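Minor fimbrium subunit Mfa5 (PDB 6TO1) serves as an accessory subunit of the minor fimbriae, the pili that mediate biofilm formation and adhesion to host cells and to other oral bacteria. Local coordinates at residues Ile533-Val538 / Ala637-Lys642. Numbering follows the deposited sequence.
Sequences IKRHYV and AYFAYK
Five backbone hydrogen bonds join Ile533-Val538 to Ala637-Lys642 as parallel strands, with Arg535, His536, Tyr537 and Val538 paired to Ala637, Tyr638, Phe639 and Ala640. Ala637 N donates to Lys534 O, His536 N to Ala637 O at 2.7 Å, Phe639 N to His536 O, Val538 N to Phe639 O and Tyr641 N to Val538 O; the last is the most bent of the five. A weaker CA-H...O contact brings Ala640 CA to the same Val538 O, which thus serves two donors.

On one face of the sheet the His536 imidazole lies in an offset stack with the Tyr638 ring, planes 9° apart and centroids 4.5 Å apart. With CG anti to the carbonyl carbon in both residues (chi1 -50° and -73°), the two side chains run out in the same direction, and similar second torsions help to keep the rings nearly parallel. Tyr638 CE1 sits above the imidazole near its rim, 3.6 Å from His536 CG, while Ala637 O meets the imidazole edge. A hydrogen bond from NE2 to Asn636 OD1 helps to fix the turn of this ring.

The two strands are the parallel pair of a mixed sheet in the C-terminal part of the modelled chain, remote from the von Willebrand factor A domain. Strand 565-568 pairs antiparallel with strand 530-539, and strand 610-614 with strand 634-643, so both are interior strands.

Aromatic packing dominates the other face. Tyr537 CE1 approaches Phe639 CD2 at 3.9 Å, but the rings are slid apart and barely overlap. Tyr641 brings its OH to the edge of the Tyr537 ring, 3.3 Å from CD1; that hydroxyl bonds to Asn600 O, and Tyr537 OH to Thr599 and Asp567. Arg535 lays its CD against the Phe639 edge, 3.8 Å from CE2, before its guanidinium leads away to Asp567 and Pro597 O.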
ATOM      1  N   ILE A 533     -29.687  31.679  27.531  1.00 27.26           N
ATOM      2  CA  ILE A 533     -30.668  32.754  27.526  1.00 25.22           C
ATOM      3  C   ILE A 533     -30.003  33.962  28.155  1.00 29.74           C
ATOM      4  O   ILE A 533     -29.587  33.912  29.318  1.00 24.32           O
ATOM      5  CB  ILE A 533     -31.965  32.368  28.259  1.00 28.15           C
ATOM      6  CG1 ILE A 533     -32.701  31.333  27.412  1.00 24.00           C
ATOM      7  CG2 ILE A 533     -32.856  33.602  28.503  1.00 26.43           C
ATOM      8  CD1 ILE A 533     -33.901  30.646  28.069  1.00 23.27           C
ATOM      9  N   LYS A 534     -29.820  35.004  27.360  1.00 22.79           N
ATOM     10  CA  LYS A 534     -29.216  36.234  27.811  1.00 22.26           C
ATOM     11  C   LYS A 534     -30.338  37.177  28.242  1.00 20.39           C
ATOM     12  O   LYS A 534     -31.387  37.236  27.593  1.00 23.32           O
ATOM     13  CB  LYS A 534     -28.404  36.873  26.700  1.00 27.86           C
ATOM     14  CG  LYS A 534     -27.261  36.002  26.211  1.00 31.95           C
ATOM     15  CD  LYS A 534     -26.369  36.775  25.270  1.00 34.96           C
ATOM     16  CE  LYS A 534     -26.433  36.236  23.844  1.00 43.74           C
ATOM     17  NZ  LYS A 534     -25.334  36.836  23.005  1.00 44.46           N
ATOM     18  N   ARG A 535     -30.115  37.882  29.347  1.00 24.47           N
ATOM     19  CA  ARG A 535     -31.026  38.916  29.834  1.00 25.17           C
ATOM     20  C   ARG A 535     -30.350  40.268  29.669  1.00 21.48           C
ATOM     21  O   ARG A 535     -29.213  40.459  30.116  1.00 28.92           O
ATOM     22  CB  ARG A 535     -31.384  38.645  31.295  1.00 23.95           C
ATOM     23  CG  ARG A 535     -32.126  37.330  31.467  1.00 19.82           C
ATOM     24  CD  ARG A 535     -32.624  37.146  32.909  1.00 24.31           C
ATOM     25  NE  ARG A 535     -31.527  36.767  33.794  1.00 23.11           N
ATOM     26  CZ  ARG A 535     -31.682  36.226  34.995  1.00 28.00           C
ATOM     27  NH1 ARG A 535     -32.901  36.026  35.490  1.00 28.72           N
ATOM     28  NH2 ARG A 535     -30.618  35.880  35.701  1.00 31.64           N
ATOM     29  N   HIS A 536     -31.025  41.184  28.981  1.00 22.64           N
ATOM     30  CA  HIS A 536     -30.516  42.523  28.742  1.00 20.04           C
ATOM     31  C   HIS A 536     -31.406  43.526  29.476  1.00 18.45           C
ATOM     32  O   HIS A 536     -32.604  43.292  29.645  1.00 22.07           O
ATOM     33  CB  HIS A 536     -30.513  42.873  27.259  1.00 23.72           C
ATOM     34  CG  HIS A 536     -29.866  41.840  26.389  1.00 28.47           C
ATOM     35  ND1 HIS A 536     -28.545  41.923  25.996  1.00 29.51           N
ATOM     36  CD2 HIS A 536     -30.365  40.716  25.821  1.00 29.36           C
ATOM     37  CE1 HIS A 536     -28.256  40.889  25.218  1.00 28.99           C
ATOM     38  NE2 HIS A 536     -29.339  40.132  25.108  1.00 23.23           N
ATOM     39  N   TYR A 537     -30.807  44.633  29.895  1.00 23.41           N
ATOM     40  CA  TYR A 537     -31.459  45.636  30.743  1.00 23.51           C
ATOM     41  C   TYR A 537     -31.270  46.997  30.087  1.00 23.33           C
ATOM     42  O   TYR A 537     -30.189  47.592  30.158  1.00 25.45           O
ATOM     43  CB  TYR A 537     -30.872  45.584  32.147  1.00 19.54           C
ATOM     44  CG  TYR A 537     -30.947  44.198  32.752  1.00 18.98           C
ATOM     45  CD1 TYR A 537     -32.073  43.785  33.430  1.00 21.66           C
ATOM     46  CD2 TYR A 537     -29.904  43.258  32.569  1.00 23.65           C
ATOM     47  CE1 TYR A 537     -32.180  42.538  33.939  1.00 22.74           C
ATOM     48  CE2 TYR A 537     -29.995  41.996  33.108  1.00 23.80           C
ATOM     49  CZ  TYR A 537     -31.137  41.636  33.791  1.00 25.57           C
ATOM     50  OH  TYR A 537     -31.303  40.384  34.336  1.00 24.39           O
ATOM     51  N   VAL A 538     -32.324  47.482  29.434  1.00 22.23           N
ATOM     52  CA  VAL A 538     -32.199  48.615  28.532  1.00 24.79           C
ATOM     53  C   VAL A 538     -33.200  49.720  28.853  1.00 24.27           C
ATOM     54  O   VAL A 538     -34.233  49.507  29.486  1.00 23.13           O
ATOM     55  CB  VAL A 538     -32.360  48.172  27.051  1.00 25.61           C
ATOM     56  CG1 VAL A 538     -31.247  47.159  26.676  1.00 27.51           C
ATOM     57  CG2 VAL A 538     -33.722  47.588  26.802  1.00 30.93           C
ATOM     58  N   ALA A 637     -33.665  38.056  26.220  1.00 23.41           N
ATOM     59  CA  ALA A 637     -34.724  38.838  26.851  1.00 23.84           C
ATOM     60  C   ALA A 637     -34.267  40.281  26.951  1.00 24.16           C
ATOM     61  O   ALA A 637     -33.108  40.557  27.301  1.00 23.04           O
ATOM     62  CB  ALA A 637     -35.051  38.312  28.243  1.00 22.93           C
ATOM     63  N   TYR A 638     -35.185  41.198  26.634  1.00 23.17           N
ATOM     64  CA  TYR A 638     -34.947  42.635  26.728  1.00 16.35           C
ATOM     65  C   TYR A 638     -35.899  43.192  27.785  1.00 17.74           C
ATOM     66  O   TYR A 638     -37.089  43.364  27.529  1.00 23.55           O
ATOM     67  CB  TYR A 638     -35.148  43.314  25.393  1.00 21.57           C
ATOM     68  CG  TYR A 638     -33.998  42.972  24.472  1.00 22.44           C
ATOM     69  CD1 TYR A 638     -32.827  43.697  24.525  1.00 25.76           C
ATOM     70  CD2 TYR A 638     -34.070  41.891  23.606  1.00 27.37           C
ATOM     71  CE1 TYR A 638     -31.751  43.397  23.716  1.00 33.52           C
ATOM     72  CE2 TYR A 638     -32.993  41.586  22.778  1.00 25.36           C
ATOM     73  CZ  TYR A 638     -31.833  42.355  22.852  1.00 31.38           C
ATOM     74  OH  TYR A 638     -30.717  42.091  22.071  1.00 41.22           O
ATOM     75  N   PHE A 639     -35.363  43.457  28.966  1.00 24.31           N
ATOM     76  CA  PHE A 639     -36.133  44.080  30.036  1.00 22.18           C
ATOM     77  C   PHE A 639     -35.953  45.588  29.949  1.00 21.74           C
ATOM     78  O   PHE A 639     -34.832  46.073  29.965  1.00 19.21           O
ATOM     79  CB  PHE A 639     -35.670  43.490  31.363  1.00 20.19           C
ATOM     80  CG  PHE A 639     -35.926  42.023  31.480  1.00 20.66           C
ATOM     81  CD1 PHE A 639     -37.213  41.533  31.475  1.00 20.69           C
ATOM     82  CD2 PHE A 639     -34.861  41.108  31.573  1.00 20.22           C
ATOM     83  CE1 PHE A 639     -37.464  40.176  31.593  1.00 24.93           C
ATOM     84  CE2 PHE A 639     -35.110  39.755  31.700  1.00 22.23           C
ATOM     85  CZ  PHE A 639     -36.403  39.279  31.704  1.00 25.48           C
ATOM     86  N   ALA A 640     -37.071  46.314  29.853  1.00 20.53           N
ATOM     87  CA  ALA A 640     -37.099  47.757  29.678  1.00 23.94           C
ATOM     88  C   ALA A 640     -37.260  48.464  31.017  1.00 19.20           C
ATOM     89  O   ALA A 640     -37.967  47.989  31.910  1.00 20.82           O
ATOM     90  CB  ALA A 640     -38.258  48.159  28.761  1.00 24.70           C
ATOM     91  N   TYR A 641     -36.575  49.583  31.150  1.00 18.20           N
ATOM     92  CA  TYR A 641     -36.614  50.416  32.344  1.00 19.62           C
ATOM     93  C   TYR A 641     -36.739  51.867  31.920  1.00 24.89           C
ATOM     94  O   TYR A 641     -36.113  52.276  30.934  1.00 25.84           O
ATOM     95  CB  TYR A 641     -35.336  50.255  33.194  1.00 19.07           C
ATOM     96  CG  TYR A 641     -35.177  48.857  33.690  1.00 23.03           C
ATOM     97  CD1 TYR A 641     -35.426  48.522  35.013  1.00 19.42           C
ATOM     98  CD2 TYR A 641     -34.757  47.859  32.829  1.00 23.36           C
ATOM     99  CE1 TYR A 641     -35.309  47.225  35.447  1.00 22.82           C
ATOM    100  CE2 TYR A 641     -34.642  46.581  33.244  1.00 23.30           C
ATOM    101  CZ  TYR A 641     -34.909  46.249  34.535  1.00 24.51           C
ATOM    102  OH  TYR A 641     -34.782  44.930  34.879  1.00 23.26           O
ATOM    103  N   LYS A 642     -37.500  52.653  32.684  1.00 24.25           N
ATOM    104  CA  LYS A 642     -37.515  54.090  32.500  1.00 25.35           C
ATOM    105  C   LYS A 642     -37.070  54.816  33.761  1.00 25.63           C
ATOM    106  O   LYS A 642     -37.152  54.309  34.886  1.00 25.26           O
ATOM    107  CB  LYS A 642     -38.899  54.612  32.057  1.00 31.76           C
ATOM    108  CG  LYS A 642     -40.004  54.430  33.053  1.00 32.81           C
ATOM    109  CD  LYS A 642     -41.334  55.000  32.483  1.00 32.59           C
ATOM    110  CE  LYS A 642     -42.463  54.886  33.510  1.00 48.08           C
ATOM    111  NZ  LYS A 642     -43.751  55.476  33.010  1.00 47.57           N
TER